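Local coordinates for GP37 (Pseudomonas phage phikz, PDB 5FT0), which probably inhibits the host RNA degradosome by acting on RNase E, as a phage-encoded ribonuclease inhibitor, at residues 101-106 with 110-115; 91-96 with 128-133. All blocks are in the same frame, centred on the assembly; numbering follows the deposited sequence.

In the fold
Interaction 1 (101-106 with 110-115) lies inside the chain loop closed by interaction 2 (91-96 with 128-133), and their centres are 13 Å apart. Helix 87-98 runs into strand 103-106, which turns back as strand 109-115 and is followed by strand 122-132, so the four segments come in the order 91-96, 101-106, 110-115, 128-133. Strands 103-106, 109-115 and 122-132 are successive members of one antiparallel seven-stranded sheet, with 103-106 at its edge. The two contacts meet directly: V110 N lies 2.8 Å from I128 O, a probable hydrogen bond, and the Y103 ring packs on V96. Together they tie helix 87-98 to this end of the sheet beside the potassium site.

Interaction 1. Residues 101-106 with 110-115; sequences DEYISD and VGIHIA. With K (potassium ion), chain D.
The Y103 ring meets segment 110-115 at two points: I112 CD1 sits at the ring's edge, near its plane and 4.1 Å from Y103 CD1, while V110 CG1 comes in obliquely, 4.0 Å from Y103 CG. The Y103 and V110 side chains cross at about a right angle. Around the H113 ring, A115 N lies over one face, displaced toward the rim, and the methyl CD1 of I104 lies at the edge. That methyl rests mainly on H113 CB, at 3.6 Å; chi1 of I104 (64°) sets CG1 between the backbone N and the carbonyl carbon, from where CD1 extends to the histidine.

The backbones are joined by a reciprocal pair of hydrogen bonds between I104 and G111. I104 N donates to G111 O at 2.9 Å with an N-H...O angle of 174°, and G111 N returns the bond to I104 O at 3.0 Å and 162°. A CA-H...O contact from V110 CA to I104 O, 3.3 Å, adds to this pairing. Farther along, a water bridges E102 O and H113 N, donating to the first and accepting from the second, where the strands have separated too far for a direct bond.

Y103 O faces away from this pairing and binds the potassium ion at 2.7 Å. On the other side, V110 and I112 bond through their backbones to strand 122-132. The segments therefore form a short antiparallel beta hairpin at the edge of the sheet; its first strand follows helix 87-98 through a short connection, and I97, N100 and Y103 along that path give their carbonyl oxygens to the potassium ion.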
ATOM      1  N   ASP A 101     -14.664 -15.756  10.781  1.00 52.20           N
ATOM      2  CA  ASP A 101     -13.446 -16.208  10.121  1.00 50.16           C
ATOM      3  C   ASP A 101     -13.036 -15.294   8.977  1.00 44.49           C
ATOM      4  O   ASP A 101     -11.850 -15.248   8.633  1.00 45.45           O
ATOM      5  CB  ASP A 101     -13.629 -17.637   9.607  1.00 61.60           C
ATOM      6  CG  ASP A 101     -13.915 -18.625  10.722  1.00 68.15           C
ATOM      7  OD1 ASP A 101     -13.237 -18.554  11.771  1.00 70.38           O
ATOM      8  OD2 ASP A 101     -14.822 -19.468  10.553  1.00 78.10           O
ATOM      9  N   GLU A 102     -13.982 -14.561   8.389  1.00 41.46           N
ATOM     10  CA  GLU A 102     -13.661 -13.635   7.311  1.00 50.12           C
ATOM     11  C   GLU A 102     -13.141 -12.295   7.816  1.00 49.10           C
ATOM     12  O   GLU A 102     -12.426 -11.610   7.075  1.00 49.40           O
ATOM     13  CB  GLU A 102     -14.887 -13.417   6.421  1.00 58.08           C
ATOM     14  CG  GLU A 102     -15.193 -14.595   5.507  1.00 57.76           C
ATOM     15  CD  GLU A 102     -16.263 -14.278   4.482  1.00 64.91           C
ATOM     16  OE1 GLU A 102     -15.970 -13.528   3.527  1.00 67.57           O
ATOM     17  OE2 GLU A 102     -17.399 -14.773   4.635  1.00 76.04           O
ATOM     18  N   TYR A 103     -13.484 -11.907   9.044  1.00 43.08           N
ATOM     19  CA  TYR A 103     -12.925 -10.697   9.635  1.00 38.88           C
ATOM     20  C   TYR A 103     -11.439 -10.884   9.916  1.00 40.86           C
ATOM     21  O   TYR A 103     -11.038 -11.842  10.583  1.00 45.30           O
ATOM     22  CB  TYR A 103     -13.642 -10.347  10.938  1.00 37.14           C
ATOM     23  CG  TYR A 103     -14.994  -9.687  10.797  1.00 40.18           C
ATOM     24  CD1 TYR A 103     -15.511  -9.352   9.554  1.00 37.40           C
ATOM     25  CD2 TYR A 103     -15.747  -9.380  11.923  1.00 38.67           C
ATOM     26  CE1 TYR A 103     -16.751  -8.744   9.437  1.00 33.61           C
ATOM     27  CE2 TYR A 103     -16.979  -8.772  11.818  1.00 39.07           C
ATOM     28  CZ  TYR A 103     -17.478  -8.455  10.576  1.00 39.84           C
ATOM     29  OH  TYR A 103     -18.710  -7.848  10.480  1.00 40.89           O
ATOM     30  N   ILE A 104     -10.620  -9.966   9.409  1.00 42.65           N
ATOM     31  CA  ILE A 104      -9.226  -9.870   9.814  1.00 42.87           C
ATOM     32  C   ILE A 104      -8.988  -8.461  10.337  1.00 43.66           C
ATOM     33  O   ILE A 104      -9.699  -7.513   9.992  1.00 36.45           O
ATOM     34  CB  ILE A 104      -8.236 -10.203   8.678  1.00 42.08           C
ATOM     35  CG1 ILE A 104      -8.353  -9.183   7.544  1.00 42.01           C
ATOM     36  CG2 ILE A 104      -8.457 -11.619   8.170  1.00 39.16           C
ATOM     37  CD1 ILE A 104      -7.105  -9.077   6.697  1.00 50.49           C
ATOM     38  N   SER A 105      -7.973  -8.335  11.187  1.00 42.01           N
ATOM     39  CA  SER A 105      -7.599  -7.064  11.790  1.00 39.38           C
ATOM     40  C   SER A 105      -6.227  -6.657  11.282  1.00 43.18           C
ATOM     41  O   SER A 105      -5.291  -7.464  11.294  1.00 43.88           O
ATOM     42  CB  SER A 105      -7.593  -7.158  13.318  1.00 42.46           C
ATOM     43  OG  SER A 105      -7.029  -5.993  13.896  1.00 46.18           O
ATOM     44  N   ASP A 106      -6.110  -5.410  10.838  1.00 41.88           N
ATOM     45  CA  ASP A 106      -4.835  -4.869  10.381  1.00 47.79           C
ATOM     46  C   ASP A 106      -4.838  -3.374  10.654  1.00 43.76           C
ATOM     47  O   ASP A 106      -5.658  -2.644  10.090  1.00 45.27           O
ATOM     48  CB  ASP A 106      -4.612  -5.154   8.896  1.00 47.74           C
ATOM     49  CG  ASP A 106      -3.224  -4.765   8.427  1.00 56.92           C
ATOM     50  OD1 ASP A 106      -2.321  -4.638   9.280  1.00 60.13           O
ATOM     51  OD2 ASP A 106      -3.034  -4.589   7.203  1.00 59.53           O
ATOM     52  N   VAL A 110     -10.836  -3.437  10.846  1.00 27.85           N
ATOM     53  CA  VAL A 110     -11.360  -4.796  10.811  1.00 24.65           C
ATOM     54  C   VAL A 110     -12.199  -4.919   9.550  1.00 33.30           C
ATOM     55  O   VAL A 110     -13.090  -4.094   9.310  1.00 34.80           O
ATOM     56  CB  VAL A 110     -12.194  -5.119  12.062  1.00 31.32           C
ATOM     57  CG1 VAL A 110     -12.845  -6.488  11.926  1.00 29.96           C
ATOM     58  CG2 VAL A 110     -11.328  -5.056  13.312  1.00 26.14           C
ATOM     59  N   GLY A 111     -11.910  -5.927   8.739  1.00 30.15           N
ATOM     60  CA  GLY A 111     -12.636  -6.084   7.495  1.00 35.48           C
ATOM     61  C   GLY A 111     -12.241  -7.346   6.766  1.00 39.69           C
ATOM     62  O   GLY A 111     -11.675  -8.271   7.349  1.00 33.99           O
ATOM     63  N   ILE A 112     -12.548  -7.364   5.470  1.00 39.43           N
ATOM     64  CA  ILE A 112     -12.366  -8.537   4.620  1.00 41.38           C
ATOM     65  C   ILE A 112     -11.059  -8.392   3.858  1.00 35.73           C
ATOM     66  O   ILE A 112     -10.832  -7.373   3.194  1.00 37.73           O
ATOM     67  CB  ILE A 112     -13.545  -8.704   3.645  1.00 45.87           C
ATOM     68  CG1 ILE A 112     -14.882  -8.613   4.388  1.00 38.18           C
ATOM     69  CG2 ILE A 112     -13.432 -10.019   2.891  1.00 50.06           C
ATOM     70  CD1 ILE A 112     -15.039  -9.634   5.482  1.00 48.99           C
ATOM     71  N   HIS A 113     -10.205  -9.409   3.938  1.00 36.14           N
ATOM     72  CA  HIS A 113      -8.964  -9.385   3.176  1.00 44.86           C
ATOM     73  C   HIS A 113      -9.251  -9.468   1.683  1.00 44.44           C
ATOM     74  O   HIS A 113     -10.112 -10.233   1.240  1.00 48.25           O
ATOM     75  CB  HIS A 113      -8.046 -10.535   3.583  1.00 47.71           C
ATOM     76  CG  HIS A 113      -6.782 -10.598   2.784  1.00 53.92           C
ATOM     77  ND1 HIS A 113      -6.649 -11.392   1.665  1.00 57.30           N
ATOM     78  CD2 HIS A 113      -5.603  -9.947   2.927  1.00 55.12           C
ATOM     79  CE1 HIS A 113      -5.438 -11.236   1.159  1.00 58.86           C
ATOM     80  NE2 HIS A 113      -4.783 -10.364   1.905  1.00 52.93           N
ATOM     81  N   ILE A 114      -8.513  -8.676   0.905  1.00 44.75           N
ATOM     82  CA  ILE A 114      -8.660  -8.624  -0.545  1.00 47.50           C
ATOM     83  C   ILE A 114      -7.393  -9.102  -1.249  1.00 49.00           C
ATOM     84  O   ILE A 114      -7.439 -10.015  -2.079  1.00 46.77           O
ATOM     85  CB  ILE A 114      -9.042  -7.205  -1.020  1.00 49.92           C
ATOM     86  CG1 ILE A 114     -10.310  -6.724  -0.310  1.00 48.17           C
ATOM     87  CG2 ILE A 114      -9.223  -7.175  -2.534  1.00 49.25           C
ATOM     88  CD1 ILE A 114     -11.489  -7.649  -0.472  1.00 40.45           C
ATOM     89  N   ALA A 115      -6.253  -8.500  -0.924  1.00 52.93           N
ATOM     90  CA  ALA A 115      -5.005  -8.822  -1.603  1.00 50.55           C
ATOM     91  C   ALA A 115      -3.838  -8.522  -0.675  1.00 59.03           C
ATOM     92  O   ALA A 115      -3.970  -7.768   0.294  1.00 50.90           O
ATOM     93  CB  ALA A 115      -4.866  -8.043  -2.916  1.00 46.14           C
TER
HETATM   94  K     K D1258     -11.036 -13.918  12.367  1.00 75.44           K
HETATM   95  O   HOH W   1     -11.290 -11.929   4.841  1.00 42.45           O

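Interaction 2. Residues 91-96 with 128-133; sequences LAAGAV and IEFMPG
V96 and I128 form the tighter half of this contact: CG1 of V96 lies 3.7 Å from CD1 of I128. Both side chains start toward the opposing segment and cross at a slant. For V96, chi1 of 174° places CG1 anti to the backbone N, the branch that does the touching. For I128, chi1 of -55° turns CG1 anti to the carbonyl carbon, and the extended chi2 of 170° carries CD1 out to the valine.

The second point is looser. A93 CB stands 4.1 Å from CZ of F130, so the phenylalanine reaches the helix with the far end of its ring, and the methyl approaches obliquely. The backbones remain well apart, the nearest CA atoms (V96 and I128) being 9.6 Å from each other. No hydrogen bond crosses the contact, and the two segments bury just 109 Å² together, as expected of two apolar touches. A93 is partly exposed, whereas V96, I128 and F130 are buried.

Other elements complete the packing. V173 of helix 158-187 touches both V96 and I128, and V110 of strand 109-115 lies against I128 and F130. I227 and F225 of strand 220-232 pack on I128 and F130 respectively. Helix 87-98 thus lies beside helix 158-187 and over the sheet, with I128 and F130 projecting toward it from strand 122-132, between strands 109-115 and 220-232.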
ATOM      1  N   LEU A  91     -10.374  -6.746  24.557  1.00 30.72           N
ATOM      2  CA  LEU A  91     -11.123  -7.999  24.577  1.00 33.89           C
ATOM      3  C   LEU A  91     -12.407  -7.890  23.767  1.00 30.87           C
ATOM      4  O   LEU A  91     -12.773  -8.822  23.042  1.00 32.95           O
ATOM      5  CB  LEU A  91     -11.435  -8.404  26.019  1.00 28.06           C
ATOM      6  CG  LEU A  91     -10.257  -8.963  26.816  1.00 38.34           C
ATOM      7  CD1 LEU A  91     -10.647  -9.200  28.265  1.00 40.62           C
ATOM      8  CD2 LEU A  91      -9.752 -10.249  26.169  1.00 35.09           C
ATOM      9  N   ALA A  92     -13.108  -6.758  23.876  1.00 29.94           N
ATOM     10  CA  ALA A  92     -14.342  -6.582  23.118  1.00 29.74           C
ATOM     11  C   ALA A  92     -14.079  -6.535  21.618  1.00 35.36           C
ATOM     12  O   ALA A  92     -14.929  -6.960  20.827  1.00 34.57           O
ATOM     13  CB  ALA A  92     -15.064  -5.315  23.574  1.00 27.63           C
ATOM     14  N   ALA A  93     -12.918  -6.019  21.207  1.00 33.42           N
ATOM     15  CA  ALA A  93     -12.555  -6.058  19.794  1.00 35.92           C
ATOM     16  C   ALA A  93     -12.191  -7.472  19.359  1.00 35.33           C
ATOM     17  O   ALA A  93     -12.528  -7.892  18.245  1.00 34.29           O
ATOM     18  CB  ALA A  93     -11.397  -5.098  19.520  1.00 28.21           C
ATOM     19  N   GLY A  94     -11.503  -8.221  20.224  1.00 34.66           N
ATOM     20  CA  GLY A  94     -11.143  -9.588  19.882  1.00 32.29           C
ATOM     21  C   GLY A  94     -12.354 -10.479  19.680  1.00 37.63           C
ATOM     22  O   GLY A  94     -12.339 -11.382  18.841  1.00 37.68           O
ATOM     23  N   ALA A  95     -13.424 -10.230  20.440  1.00 37.95           N
ATOM     24  CA  ALA A  95     -14.639 -11.022  20.290  1.00 43.24           C
ATOM     25  C   ALA A  95     -15.285 -10.798  18.927  1.00 47.20           C
ATOM     26  O   ALA A  95     -15.843 -11.731  18.338  1.00 50.40           O
ATOM     27  CB  ALA A  95     -15.623 -10.695  21.411  1.00 34.46           C
ATOM     28  N   VAL A  96     -15.229  -9.567  18.414  1.00 44.41           N
ATOM     29  CA  VAL A  96     -15.731  -9.302  17.069  1.00 40.98           C
ATOM     30  C   VAL A  96     -14.864 -10.007  16.033  1.00 41.01           C
ATOM     31  O   VAL A  96     -15.370 -10.651  15.106  1.00 43.94           O
ATOM     32  CB  VAL A  96     -15.792  -7.787  16.805  1.00 38.51           C
ATOM     33  CG1 VAL A  96     -16.175  -7.518  15.358  1.00 26.49           C
ATOM     34  CG2 VAL A  96     -16.771  -7.119  17.759  1.00 36.32           C
ATOM     35  N   ILE A 128     -15.262  -2.380  10.172  1.00 30.68           N
ATOM     36  CA  ILE A 128     -15.173  -1.573  11.383  1.00 28.13           C
ATOM     37  C   ILE A 128     -13.839  -0.848  11.354  1.00 28.25           C
ATOM     38  O   ILE A 128     -12.789  -1.480  11.185  1.00 33.59           O
ATOM     39  CB  ILE A 128     -15.296  -2.430  12.655  1.00 28.89           C
ATOM     40  CG1 ILE A 128     -16.583  -3.254  12.632  1.00 32.21           C
ATOM     41  CG2 ILE A 128     -15.251  -1.549  13.891  1.00 29.78           C
ATOM     42  CD1 ILE A 128     -16.661  -4.285  13.735  1.00 44.52           C
ATOM     43  N   GLU A 129     -13.875   0.471  11.510  1.00 26.04           N
ATOM     44  CA  GLU A 129     -12.664   1.280  11.517  1.00 26.35           C
ATOM     45  C   GLU A 129     -12.568   2.026  12.840  1.00 30.09           C
ATOM     46  O   GLU A 129     -13.470   2.793  13.192  1.00 32.17           O
ATOM     47  CB  GLU A 129     -12.644   2.258  10.341  1.00 33.61           C
ATOM     48  CG  GLU A 129     -11.391   3.118  10.284  1.00 39.45           C
ATOM     49  CD  GLU A 129     -11.288   3.913   8.998  1.00 47.59           C
ATOM     50  OE1 GLU A 129     -12.044   3.610   8.049  1.00 48.43           O
ATOM     51  OE2 GLU A 129     -10.443   4.832   8.931  1.00 54.27           O
ATOM     52  N   PHE A 130     -11.481   1.790  13.568  1.00 25.86           N
ATOM     53  CA  PHE A 130     -11.189   2.553  14.772  1.00 30.11           C
ATOM     54  C   PHE A 130     -10.502   3.855  14.385  1.00 31.43           C
ATOM     55  O   PHE A 130      -9.556   3.852  13.590  1.00 29.97           O
ATOM     56  CB  PHE A 130     -10.304   1.744  15.720  1.00 23.97           C
ATOM     57  CG  PHE A 130     -10.908   0.436  16.145  1.00 31.69           C
ATOM     58  CD1 PHE A 130     -11.721   0.365  17.265  1.00 33.68           C
ATOM     59  CD2 PHE A 130     -10.666  -0.723  15.424  1.00 35.95           C
ATOM     60  CE1 PHE A 130     -12.278  -0.836  17.659  1.00 33.97           C
ATOM     61  CE2 PHE A 130     -11.221  -1.926  15.813  1.00 36.91           C
ATOM     62  CZ  PHE A 130     -12.028  -1.983  16.933  1.00 33.25           C
HETATM   63  N   MSE A 131     -10.982   4.965  14.933  1.00 24.80           N
HETATM   64  CA  MSE A 131     -10.454   6.275  14.572  1.00 24.50           C
HETATM   65  C   MSE A 131     -10.107   7.105  15.805  1.00 27.35           C
HETATM   66  O   MSE A 131     -10.845   8.025  16.167  1.00 25.37           O
HETATM   67  CB  MSE A 131     -11.459   7.024  13.698  1.00 23.69           C
HETATM   68  CG  MSE A 131     -11.892   6.248  12.458  1.00 33.36           C
HETATM   69 SE   MSE A 131     -13.297   7.147  11.447  1.00 54.35          SE
HETATM   70  CE  MSE A 131     -12.309   8.730  10.880  1.00 42.81           C
ATOM     71  N   PRO A 132      -8.982   6.784  16.445  1.00 28.26           N
ATOM     72  CA  PRO A 132      -8.590   7.526  17.649  1.00 26.24           C
ATOM     73  C   PRO A 132      -8.239   8.968  17.321  1.00 25.00           C
ATOM     74  O   PRO A 132      -7.652   9.264  16.278  1.00 27.10           O
ATOM     75  CB  PRO A 132      -7.368   6.753  18.158  1.00 24.37           C
ATOM     76  CG  PRO A 132      -6.802   6.119  16.937  1.00 29.59           C
ATOM     77  CD  PRO A 132      -7.978   5.775  16.064  1.00 28.17           C
ATOM     78  N   GLY A 133      -8.610   9.868  18.227  1.00 24.10           N
ATOM     79  CA  GLY A 133      -8.346  11.280  18.058  1.00 26.63           C
ATOM     80  C   GLY A 133      -9.281  12.004  17.115  1.00 32.71           C
ATOM     81  O   GLY A 133      -9.071  13.196  16.858  1.00 35.52           O
TER